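Local coordinates for protein CRISPR-associated endonuclease Cas1 (Thermotoga maritima, PDB 4XTK) that probably cuts double-stranded DNA as a magnesium- or manganese-dependent endonuclease of CRISPR adaptive immunity, working as a homodimer that joins Cas2, at residues Phe70-Val78 and Val204-His212; Leu192-Thr203 and Lys275-Leu286. One frame throughout, in Å; residues are numbered along the deposited sequence.

Contact 1 of 2, residues Phe70-Val78 and Val204-His212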
loop_
_atom_site.group_PDB
_atom_site.type_symbol
_atom_site.label_atom_id
_atom_site.label_comp_id
_atom_site.label_asym_id
_atom_site.label_seq_id
_atom_site.Cartn_x
_atom_site.Cartn_y
_atom_site.Cartn_z
ATOM N N PHE E 70 -9.951 3.464 -3.259
ATOM C CA PHE E 70 -10.695 3.247 -4.493
ATOM C C PHE E 70 -10.705 1.773 -4.905
ATOM O O PHE E 70 -9.678 1.092 -4.854
ATOM C CB PHE E 70 -10.113 4.114 -5.618
ATOM C CG PHE E 70 -10.270 5.590 -5.387
ATOM C CD1 PHE E 70 -11.427 6.243 -5.775
ATOM C CD2 PHE E 70 -9.266 6.323 -4.773
ATOM C CE1 PHE E 70 -11.576 7.600 -5.562
ATOM C CE2 PHE E 70 -9.411 7.681 -4.557
ATOM C CZ PHE E 70 -10.565 8.319 -4.950
ATOM N N PHE E 71 -11.877 1.291 -5.312
ATOM C CA PHE E 71 -12.043 -0.084 -5.784
ATOM C C PHE E 71 -12.783 -0.108 -7.123
ATOM O O PHE E 71 -13.615 0.755 -7.396
ATOM C CB PHE E 71 -12.798 -0.922 -4.749
ATOM C CG PHE E 71 -12.137 -0.961 -3.401
ATOM C CD1 PHE E 71 -12.353 0.053 -2.480
ATOM C CD2 PHE E 71 -11.306 -2.013 -3.051
ATOM C CE1 PHE E 71 -11.743 0.023 -1.242
ATOM C CE2 PHE E 71 -10.696 -2.051 -1.815
ATOM C CZ PHE E 71 -10.916 -1.033 -0.908
ATOM N N ASN E 72 -12.479 -1.092 -7.959
ATOM C CA ASN E 72 -13.098 -1.168 -9.273
ATOM C C ASN E 72 -14.433 -1.919 -9.249
ATOM O O ASN E 72 -14.978 -2.201 -8.178
ATOM C CB ASN E 72 -12.140 -1.813 -10.286
ATOM C CG ASN E 72 -11.855 -3.288 -10.002
ATOM O OD1 ASN E 72 -12.581 -3.961 -9.266
ATOM N ND2 ASN E 72 -10.792 -3.800 -10.614
ATOM N N ARG E 73 -14.944 -2.224 -10.442
ATOM C CA ARG E 73 -16.210 -2.929 -10.619
ATOM C C ARG E 73 -16.305 -4.179 -9.746
ATOM O O ARG E 73 -17.181 -4.274 -8.887
ATOM C CB ARG E 73 -16.409 -3.301 -12.093
ATOM N N GLU E 74 -15.405 -5.134 -9.966
ATOM C CA GLU E 74 -15.416 -6.387 -9.209
ATOM C C GLU E 74 -15.005 -6.217 -7.743
ATOM O O GLU E 74 -15.049 -7.174 -6.970
ATOM C CB GLU E 74 -14.505 -7.424 -9.869
ATOM C CG GLU E 74 -14.981 -7.921 -11.224
ATOM C CD GLU E 74 -14.503 -7.049 -12.365
ATOM O OE1 GLU E 74 -13.865 -6.010 -12.094
ATOM O OE2 GLU E 74 -14.756 -7.406 -13.534
ATOM N N GLY E 75 -14.589 -5.014 -7.363
ATOM C CA GLY E 75 -14.280 -4.739 -5.973
ATOM C C GLY E 75 -12.810 -4.937 -5.671
ATOM O O GLY E 75 -12.412 -5.074 -4.515
ATOM N N TYR E 76 -12.000 -4.962 -6.723
ATOM C CA TYR E 76 -10.567 -5.084 -6.558
ATOM C C TYR E 76 -9.969 -3.712 -6.310
ATOM O O TYR E 76 -10.385 -2.719 -6.910
ATOM C CB TYR E 76 -9.921 -5.740 -7.780
ATOM C CG TYR E 76 -8.520 -6.230 -7.505
ATOM C CD1 TYR E 76 -8.293 -7.269 -6.607
ATOM C CD2 TYR E 76 -7.425 -5.660 -8.139
ATOM C CE1 TYR E 76 -7.015 -7.726 -6.344
ATOM C CE2 TYR E 76 -6.142 -6.111 -7.885
ATOM C CZ TYR E 76 -5.941 -7.142 -6.985
ATOM O OH TYR E 76 -4.664 -7.591 -6.728
ATOM N N TYR E 77 -8.974 -3.677 -5.433
ATOM C CA TYR E 77 -8.399 -2.440 -4.941
ATOM C C TYR E 77 -7.451 -1.842 -5.972
ATOM O O TYR E 77 -6.501 -2.494 -6.399
ATOM C CB TYR E 77 -7.691 -2.729 -3.619
ATOM C CG TYR E 77 -6.821 -1.624 -3.098
ATOM C CD1 TYR E 77 -7.372 -0.437 -2.625
ATOM C CD2 TYR E 77 -5.445 -1.776 -3.050
ATOM C CE1 TYR E 77 -6.572 0.579 -2.145
ATOM C CE2 TYR E 77 -4.638 -0.770 -2.568
ATOM C CZ TYR E 77 -5.201 0.404 -2.115
ATOM O OH TYR E 77 -4.379 1.398 -1.634
ATOM N N VAL E 78 -7.772 -0.640 -6.448
ATOM C CA VAL E 78 -6.902 0.052 -7.396
ATOM C C VAL E 78 -5.838 0.931 -6.731
ATOM O O VAL E 78 -4.732 1.075 -7.252
ATOM C CB VAL E 78 -7.727 0.885 -8.412
ATOM C CG1 VAL E 78 -8.805 0.014 -9.028
ATOM C CG2 VAL E 78 -8.338 2.099 -7.770
ATOM N N VAL E 204 -10.443 -13.709 -1.742
ATOM C CA VAL E 204 -9.946 -13.454 -0.398
ATOM C C VAL E 204 -8.987 -12.268 -0.405
ATOM O O VAL E 204 -9.035 -11.414 0.488
ATOM C CB VAL E 204 -9.231 -14.679 0.188
ATOM C CG1 VAL E 204 -8.760 -14.379 1.607
ATOM C CG2 VAL E 204 -10.153 -15.890 0.170
ATOM N N LEU E 205 -8.141 -12.210 -1.433
ATOM C CA LEU E 205 -7.170 -11.125 -1.578
ATOM C C LEU E 205 -7.818 -9.743 -1.647
ATOM O O LEU E 205 -7.389 -8.810 -0.962
ATOM C CB LEU E 205 -6.311 -11.339 -2.822
ATOM C CG LEU E 205 -5.242 -10.270 -3.040
ATOM C CD1 LEU E 205 -4.368 -10.137 -1.798
ATOM C CD2 LEU E 205 -4.396 -10.581 -4.263
ATOM N N SER E 206 -8.849 -9.606 -2.473
ATOM C CA SER E 206 -9.491 -8.311 -2.627
ATOM C C SER E 206 -10.191 -7.918 -1.325
ATOM O O SER E 206 -10.253 -6.739 -0.980
ATOM C CB SER E 206 -10.479 -8.312 -3.805
ATOM O OG SER E 206 -11.599 -9.138 -3.552
ATOM N N LEU E 207 -10.698 -8.909 -0.597
ATOM C CA LEU E 207 -11.368 -8.631 0.667
ATOM C C LEU E 207 -10.372 -8.215 1.751
ATOM O O LEU E 207 -10.695 -7.396 2.614
ATOM C CB LEU E 207 -12.188 -9.844 1.121
ATOM C CG LEU E 207 -13.456 -10.096 0.292
ATOM C CD1 LEU E 207 -14.241 -11.280 0.828
ATOM C CD2 LEU E 207 -14.348 -8.846 0.205
ATOM N N ILE E 208 -9.164 -8.772 1.702
ATOM C CA ILE E 208 -8.118 -8.389 2.640
ATOM C C ILE E 208 -7.739 -6.920 2.422
ATOM O O ILE E 208 -7.542 -6.166 3.375
ATOM C CB ILE E 208 -6.869 -9.291 2.507
ATOM C CG1 ILE E 208 -7.175 -10.718 2.987
ATOM C CG2 ILE E 208 -5.705 -8.725 3.319
ATOM C CD1 ILE E 208 -6.022 -11.710 2.761
ATOM N N TYR E 209 -7.669 -6.507 1.160
ATOM C CA TYR E 209 -7.384 -5.116 0.825
ATOM C C TYR E 209 -8.458 -4.172 1.356
ATOM O O TYR E 209 -8.255 -2.962 1.411
ATOM C CB TYR E 209 -7.256 -4.936 -0.688
ATOM C CG TYR E 209 -5.901 -5.295 -1.271
ATOM C CD1 TYR E 209 -4.726 -4.859 -0.675
ATOM C CD2 TYR E 209 -5.805 -6.057 -2.439
ATOM C CE1 TYR E 209 -3.498 -5.175 -1.213
ATOM C CE2 TYR E 209 -4.579 -6.379 -2.987
ATOM C CZ TYR E 209 -3.429 -5.937 -2.373
ATOM O OH TYR E 209 -2.206 -6.258 -2.919
ATOM N N GLN E 210 -9.608 -4.719 1.732
ATOM C CA GLN E 210 -10.671 -3.909 2.312
ATOM C C GLN E 210 -10.569 -3.916 3.831
ATOM O O GLN E 210 -11.447 -3.402 4.513
ATOM C CB GLN E 210 -12.050 -4.399 1.865
ATOM C CG GLN E 210 -12.216 -4.454 0.350
ATOM C CD GLN E 210 -13.583 -4.949 -0.086
ATOM O OE1 GLN E 210 -14.471 -5.174 0.737
ATOM N NE2 GLN E 210 -13.745 -5.154 -1.387
ATOM N N THR E 211 -9.505 -4.524 4.351
ATOM C CA THR E 211 -9.252 -4.565 5.797
ATOM C C THR E 211 -7.972 -3.837 6.198
ATOM O O THR E 211 -7.342 -3.154 5.388
ATOM C CB THR E 211 -9.135 -6.005 6.343
ATOM O OG1 THR E 211 -7.896 -6.583 5.909
ATOM C CG2 THR E 211 -10.314 -6.858 5.898
ATOM N N HIS E 212 -7.617 -3.975 7.469
ATOM C CA HIS E 212 -6.393 -3.399 8.010
ATOM C C HIS E 212 -5.245 -4.404 7.960
ATOM O O HIS E 212 -4.146 -4.126 8.451
ATOM C CB HIS E 212 -6.608 -2.931 9.451
ATOM C CG HIS E 212 -7.593 -1.816 9.585
ATOM N ND1 HIS E 212 -8.474 -1.729 10.640
ATOM C CD2 HIS E 212 -7.834 -0.736 8.804
ATOM C CE1 HIS E 212 -9.224 -0.647 10.501
ATOM N NE2 HIS E 212 -8.854 -0.027 9.395
#
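A beta-hairpin of the N-terminal beta domain of Cas1 meets the C-terminal end of helix 188-208 of the helical part. The hairpin joins strands 68-71 and 77-83 through a type I turn from Asn72 to Gly75. Tyr76, Tyr77 and Phe71 of the hairpin touch Leu205, Ser206, Tyr209 and Gln210. The rings of Tyr77 and Tyr209 form an oblique aromatic pair, with centroids 5.2 Å apart and planes at 34°. Tyr77 CD2 lies over one face of the Tyr209 ring, toward its rim. At the base of the two side chains Tyr77 CB and Tyr209 CB are 3.7 Å apart. The hydroxyl of Tyr77 turns to Thr80 of its own strand. Tyr76 starts away from the helix, yet its ring edge reaches it. Tyr76 CD1 meets Ser206 CB at 3.7 Å, and farther along the same ring Leu205 CD2 lies near the hydroxyl. Ser206 OG itself bonds back to the carbonyl of Thr203. Across the turn, Asn72 OD1 accepts the N-H of Tyr76, just after it, at 2.8 Å, with the donor above the carbonyl plane. This bond ties the Asn72 side chain to the residue that enters the contact. The hairpin also lies at the dimer interface: Lys55 and Arg84 of the second subunit bond to the carbonyls of Phe71 and Tyr77. Gln210 CG packs on Phe71 CE2 at 3.6 Å. Beyond CG the Gln210 chain is extended (chi2 180°), which carries NE2 out to the hairpin; Gln210 NE2 gives Gly75 O a weak hydrogen bond of 3.4 Å.

Contact 2 of 2, residues Leu192-Thr203 and Lys275-Leu286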
loop_
_atom_site.group_PDB
_atom_site.type_symbol
_atom_site.label_atom_id
_atom_site.label_comp_id
_atom_site.label_asym_id
_atom_site.label_seq_id
_atom_site.Cartn_x
_atom_site.Cartn_y
_atom_site.Cartn_z
ATOM N N LEU E 192 -10.628 -27.880 -13.077
ATOM C CA LEU E 192 -11.697 -27.133 -12.432
ATOM C C LEU E 192 -11.310 -26.678 -11.026
ATOM O O LEU E 192 -11.454 -25.500 -10.689
ATOM C CB LEU E 192 -12.972 -27.973 -12.380
ATOM C CG LEU E 192 -13.671 -28.159 -13.725
ATOM C CD1 LEU E 192 -14.774 -29.183 -13.595
ATOM C CD2 LEU E 192 -14.225 -26.834 -14.237
ATOM N N ILE E 193 -10.822 -27.616 -10.215
ATOM C CA ILE E 193 -10.416 -27.305 -8.850
ATOM C C ILE E 193 -9.355 -26.202 -8.843
ATOM O O ILE E 193 -9.449 -25.248 -8.073
ATOM C CB ILE E 193 -9.874 -28.549 -8.117
ATOM C CG1 ILE E 193 -10.927 -29.659 -8.095
ATOM C CG2 ILE E 193 -9.440 -28.191 -6.699
ATOM C CD1 ILE E 193 -12.199 -29.275 -7.385
ATOM N N SER E 194 -8.361 -26.327 -9.720
ATOM C CA SER E 194 -7.323 -25.309 -9.835
ATOM C C SER E 194 -7.920 -23.965 -10.202
ATOM O O SER E 194 -7.562 -22.939 -9.617
ATOM C CB SER E 194 -6.277 -25.707 -10.870
ATOM O OG SER E 194 -5.493 -26.788 -10.395
ATOM N N PHE E 195 -8.840 -23.974 -11.162
ATOM C CA PHE E 195 -9.468 -22.739 -11.605
ATOM C C PHE E 195 -10.296 -22.110 -10.485
ATOM O O PHE E 195 -10.175 -20.914 -10.217
ATOM C CB PHE E 195 -10.338 -22.987 -12.833
ATOM C CG PHE E 195 -10.947 -21.741 -13.390
ATOM C CD1 PHE E 195 -10.171 -20.828 -14.087
ATOM C CD2 PHE E 195 -12.294 -21.468 -13.201
ATOM C CE1 PHE E 195 -10.730 -19.660 -14.598
ATOM C CE2 PHE E 195 -12.862 -20.308 -13.711
ATOM C CZ PHE E 195 -12.079 -19.402 -14.409
ATOM N N GLY E 196 -11.129 -22.920 -9.835
ATOM C CA GLY E 196 -11.940 -22.463 -8.721
ATOM C C GLY E 196 -11.094 -21.909 -7.585
ATOM O O GLY E 196 -11.391 -20.840 -7.040
ATOM N N ASN E 197 -10.034 -22.633 -7.232
ATOM C CA ASN E 197 -9.128 -22.184 -6.182
ATOM C C ASN E 197 -8.525 -20.827 -6.485
ATOM O O ASN E 197 -8.484 -19.956 -5.618
ATOM C CB ASN E 197 -8.015 -23.203 -5.956
ATOM C CG ASN E 197 -8.465 -24.355 -5.098
ATOM O OD1 ASN E 197 -9.603 -24.379 -4.625
ATOM N ND2 ASN E 197 -7.584 -25.321 -4.896
ATOM N N SER E 198 -8.065 -20.649 -7.720
ATOM C CA SER E 198 -7.491 -19.379 -8.137
ATOM C C SER E 198 -8.499 -18.244 -7.949
ATOM O O SER E 198 -8.145 -17.177 -7.441
ATOM C CB SER E 198 -7.023 -19.444 -9.590
ATOM O OG SER E 198 -8.107 -19.259 -10.483
ATOM N N LEU E 199 -9.754 -18.483 -8.329
ATOM C CA LEU E 199 -10.806 -17.487 -8.143
ATOM C C LEU E 199 -10.975 -17.149 -6.665
ATOM O O LEU E 199 -11.111 -15.982 -6.302
ATOM C CB LEU E 199 -12.138 -17.976 -8.718
ATOM C CG LEU E 199 -12.209 -18.080 -10.242
ATOM C CD1 LEU E 199 -13.602 -18.506 -10.697
ATOM C CD2 LEU E 199 -11.795 -16.761 -10.880
ATOM N N LEU E 200 -10.961 -18.175 -5.819
ATOM C CA LEU E 200 -11.127 -17.989 -4.380
ATOM C C LEU E 200 -9.970 -17.162 -3.812
ATOM O O LEU E 200 -10.194 -16.201 -3.075
ATOM C CB LEU E 200 -11.237 -19.348 -3.668
ATOM C CG LEU E 200 -11.461 -19.352 -2.153
ATOM C CD1 LEU E 200 -12.569 -18.392 -1.763
ATOM C CD2 LEU E 200 -11.819 -20.745 -1.676
ATOM N N TYR E 201 -8.748 -17.532 -4.187
ATOM C CA TYR E 201 -7.548 -16.804 -3.792
ATOM C C TYR E 201 -7.652 -15.314 -4.111
ATOM O O TYR E 201 -7.276 -14.468 -3.301
ATOM C CB TYR E 201 -6.312 -17.382 -4.490
ATOM C CG TYR E 201 -6.012 -18.815 -4.146
ATOM C CD1 TYR E 201 -6.438 -19.369 -2.940
ATOM C CD2 TYR E 201 -5.301 -19.621 -5.029
ATOM C CE1 TYR E 201 -6.166 -20.698 -2.625
ATOM C CE2 TYR E 201 -5.016 -20.949 -4.720
ATOM C CZ TYR E 201 -5.451 -21.480 -3.519
ATOM O OH TYR E 201 -5.176 -22.795 -3.216
ATOM N N THR E 202 -8.158 -15.001 -5.297
ATOM C CA THR E 202 -8.292 -13.615 -5.718
ATOM C C THR E 202 -9.374 -12.931 -4.899
ATOM O O THR E 202 -9.267 -11.752 -4.564
ATOM C CB THR E 202 -8.608 -13.519 -7.228
ATOM O OG1 THR E 202 -7.465 -13.949 -7.966
ATOM C CG2 THR E 202 -8.952 -12.092 -7.643
ATOM N N THR E 203 -10.410 -13.689 -4.563
ATOM C CA THR E 203 -11.530 -13.145 -3.823
ATOM C C THR E 203 -11.105 -12.773 -2.419
ATOM O O THR E 203 -11.367 -11.657 -1.959
ATOM C CB THR E 203 -12.696 -14.131 -3.758
ATOM O OG1 THR E 203 -13.184 -14.371 -5.084
ATOM C CG2 THR E 203 -13.816 -13.572 -2.899
ATOM N N LYS E 275 -15.077 -21.212 -18.867
ATOM C CA LYS E 275 -14.635 -20.274 -17.851
ATOM C C LYS E 275 -15.782 -19.361 -17.426
ATOM O O LYS E 275 -16.010 -19.155 -16.233
ATOM C CB LYS E 275 -13.446 -19.453 -18.358
ATOM C CG LYS E 275 -12.097 -20.149 -18.220
ATOM C CD LYS E 275 -10.961 -19.229 -18.653
ATOM C CE LYS E 275 -9.586 -19.819 -18.337
ATOM N NZ LYS E 275 -9.120 -20.826 -19.335
ATOM N N SER E 276 -16.513 -18.829 -18.402
ATOM C CA SER E 276 -17.597 -17.898 -18.109
ATOM C C SER E 276 -18.669 -18.575 -17.264
ATOM O O SER E 276 -19.100 -18.023 -16.246
ATOM C CB SER E 276 -18.211 -17.338 -19.395
ATOM O OG SER E 276 -18.754 -18.369 -20.193
ATOM N N LEU E 277 -19.085 -19.771 -17.672
ATOM C CA LEU E 277 -20.076 -20.519 -16.908
ATOM C C LEU E 277 -19.605 -20.740 -15.471
ATOM O O LEU E 277 -20.381 -20.596 -14.525
ATOM C CB LEU E 277 -20.378 -21.860 -17.574
ATOM C CG LEU E 277 -21.525 -22.657 -16.940
ATOM C CD1 LEU E 277 -22.460 -23.192 -18.014
ATOM C CD2 LEU E 277 -21.002 -23.793 -16.074
ATOM N N PHE E 278 -18.331 -21.077 -15.309
ATOM C CA PHE E 278 -17.799 -21.319 -13.981
ATOM C C PHE E 278 -17.772 -20.030 -13.155
ATOM O O PHE E 278 -18.138 -20.023 -11.978
ATOM C CB PHE E 278 -16.396 -21.932 -14.060
ATOM C CG PHE E 278 -15.924 -22.506 -12.760
ATOM C CD1 PHE E 278 -15.416 -21.688 -11.772
ATOM C CD2 PHE E 278 -16.025 -23.861 -12.513
ATOM C CE1 PHE E 278 -15.004 -22.208 -10.574
ATOM C CE2 PHE E 278 -15.611 -24.389 -11.312
ATOM C CZ PHE E 278 -15.099 -23.563 -10.342
ATOM N N VAL E 279 -17.334 -18.944 -13.782
ATOM C CA VAL E 279 -17.178 -17.670 -13.093
ATOM C C VAL E 279 -18.528 -17.118 -12.625
ATOM O O VAL E 279 -18.662 -16.674 -11.483
ATOM C CB VAL E 279 -16.456 -16.645 -13.996
ATOM C CG1 VAL E 279 -16.621 -15.232 -13.462
ATOM C CG2 VAL E 279 -14.982 -17.004 -14.119
ATOM N N LYS E 280 -19.528 -17.165 -13.501
ATOM C CA LYS E 280 -20.877 -16.734 -13.143
ATOM C C LYS E 280 -21.440 -17.533 -11.972
ATOM O O LYS E 280 -21.975 -16.961 -11.025
ATOM C CB LYS E 280 -21.827 -16.844 -14.343
ATOM C CG LYS E 280 -21.578 -15.821 -15.441
ATOM C CD LYS E 280 -22.549 -16.010 -16.593
ATOM C CE LYS E 280 -22.747 -14.732 -17.399
ATOM N NZ LYS E 280 -21.601 -14.467 -18.314
ATOM N N ASN E 281 -21.324 -18.855 -12.048
ATOM C CA ASN E 281 -21.778 -19.723 -10.968
ATOM C C ASN E 281 -21.008 -19.467 -9.687
ATOM O O ASN E 281 -21.578 -19.496 -8.594
ATOM C CB ASN E 281 -21.643 -21.194 -11.361
ATOM C CG ASN E 281 -22.720 -21.640 -12.312
ATOM O OD1 ASN E 281 -23.797 -22.058 -11.890
ATOM N ND2 ASN E 281 -22.442 -21.553 -13.605
ATOM N N TYR E 282 -19.708 -19.228 -9.835
ATOM C CA TYR E 282 -18.856 -18.882 -8.708
ATOM C C TYR E 282 -19.347 -17.613 -8.042
ATOM O O TYR E 282 -19.482 -17.560 -6.822
ATOM C CB TYR E 282 -17.401 -18.707 -9.152
ATOM C CG TYR E 282 -16.478 -18.203 -8.062
ATOM C CD1 TYR E 282 -15.842 -19.088 -7.195
ATOM C CD2 TYR E 282 -16.228 -16.842 -7.907
ATOM C CE1 TYR E 282 -14.989 -18.628 -6.200
ATOM C CE2 TYR E 282 -15.375 -16.375 -6.912
ATOM C CZ TYR E 282 -14.764 -17.272 -6.063
ATOM O OH TYR E 282 -13.924 -16.811 -5.078
ATOM N N GLU E 283 -19.600 -16.586 -8.847
ATOM C CA GLU E 283 -20.003 -15.299 -8.305
ATOM C C GLU E 283 -21.378 -15.428 -7.673
ATOM O O GLU E 283 -21.735 -14.681 -6.761
ATOM C CB GLU E 283 -19.995 -14.221 -9.392
ATOM C CG GLU E 283 -18.644 -13.502 -9.613
ATOM C CD GLU E 283 -17.904 -13.104 -8.326
ATOM O OE1 GLU E 283 -18.548 -12.927 -7.265
ATOM O OE2 GLU E 283 -16.663 -12.959 -8.386
ATOM N N GLN E 284 -22.140 -16.397 -8.157
ATOM C CA GLN E 284 -23.420 -16.717 -7.557
ATOM C C GLN E 284 -23.207 -17.421 -6.217
ATOM O O GLN E 284 -23.976 -17.237 -5.280
ATOM C CB GLN E 284 -24.251 -17.589 -8.497
ATOM C CG GLN E 284 -25.709 -17.666 -8.116
ATOM C CD GLN E 284 -26.335 -16.292 -8.028
ATOM O OE1 GLN E 284 -26.125 -15.450 -8.902
ATOM N NE2 GLN E 284 -27.103 -16.051 -6.970
ATOM N N ALA E 285 -22.152 -18.220 -6.124
ATOM C CA ALA E 285 -21.890 -18.975 -4.905
ATOM C C ALA E 285 -21.557 -18.042 -3.742
ATOM O O ALA E 285 -22.015 -18.249 -2.618
ATOM C CB ALA E 285 -20.767 -19.975 -5.130
ATOM N N LEU E 286 -20.774 -17.008 -4.024
ATOM C CA LEU E 286 -20.362 -16.056 -3.001
ATOM C C LEU E 286 -21.546 -15.274 -2.428
ATOM O O LEU E 286 -21.486 -14.786 -1.297
ATOM C CB LEU E 286 -19.315 -15.085 -3.563
ATOM C CG LEU E 286 -17.907 -15.631 -3.837
ATOM C CD1 LEU E 286 -17.010 -14.534 -4.395
ATOM C CD2 LEU E 286 -17.278 -16.263 -2.586
#
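The edge of the Phe195 ring is directed at the face of Phe278 in an offset edge-to-face pair. The centroids are 5.3 Å apart and the planes stand at 79°. Phe195 CD2 comes to 3.4 Å from Phe278 CD1. Val279 CG2 also lies at the edge of Phe195, while Lys275 CG approaches the ring obliquely. Leu199 CD1 sits at the edge of Phe278. Over one face of Tyr282 lies Leu199 CB, a CH-pi contact 3.9 Å from the ring centroid. Thr203 OG1 lies at the edge of the Tyr282 ring, in its plane.

These groups join helix 188-208 to helix 272-287. The two segments run at 47° to each other, with axes 11.0 Å apart, and mesh knobs-into-holes. Phe278 sits in the hole among Leu192, Phe195, Gly196 and Leu199. Here Gly196 CA comes to 3.6 Å from Phe278 CE1. Tyr282 sits in the next, among Gly196, Leu199, Leu200 and Thr203. Its CG is anti to the backbone N (chi1 174°), which carries the ring across to the other helix. At the end of the ring, Tyr282 OH and Thr203 OG1 share a hydrogen bond of 2.5 Å. Thr203 CG2 packs on Leu286 CD1. Val242 of helix 230-252 also touches Tyr282. The aliphatic part of Lys275 crosses the Phe195 ring near CE1 and CZ, and NZ bonds to the carbonyl of Leu270. The contact is thus mostly apolar, and three aromatic rings, Phe195, Phe278 and Tyr282, supply about half of its buried surface. The hydroxyl pair adds a polar tie between the helices, which would hold the hydroxyl end of the buried Tyr282 ring at Thr203.

Overall arrangement
Both contacts use helix 188-208. Contact 2 takes residues 192-203, and contact 1 takes the end of the helix and the turn after it. Their centres lie about 17 Å apart. Along the chain the order is 70-78, 192-203, 204-212 and 275-286, so the two pairings cross. Helix 188-208 therefore spans two junctions. At one it meets the beta-hairpin of the N-terminal domain, beside the second subunit. At the other it packs on helix 272-287. The side chain of Leu200 in contact 2 is about 8 Å from that of Glu236, a probable manganese ligand. The helix thus connects the hairpin side of the molecule with the surroundings of the likely metal site.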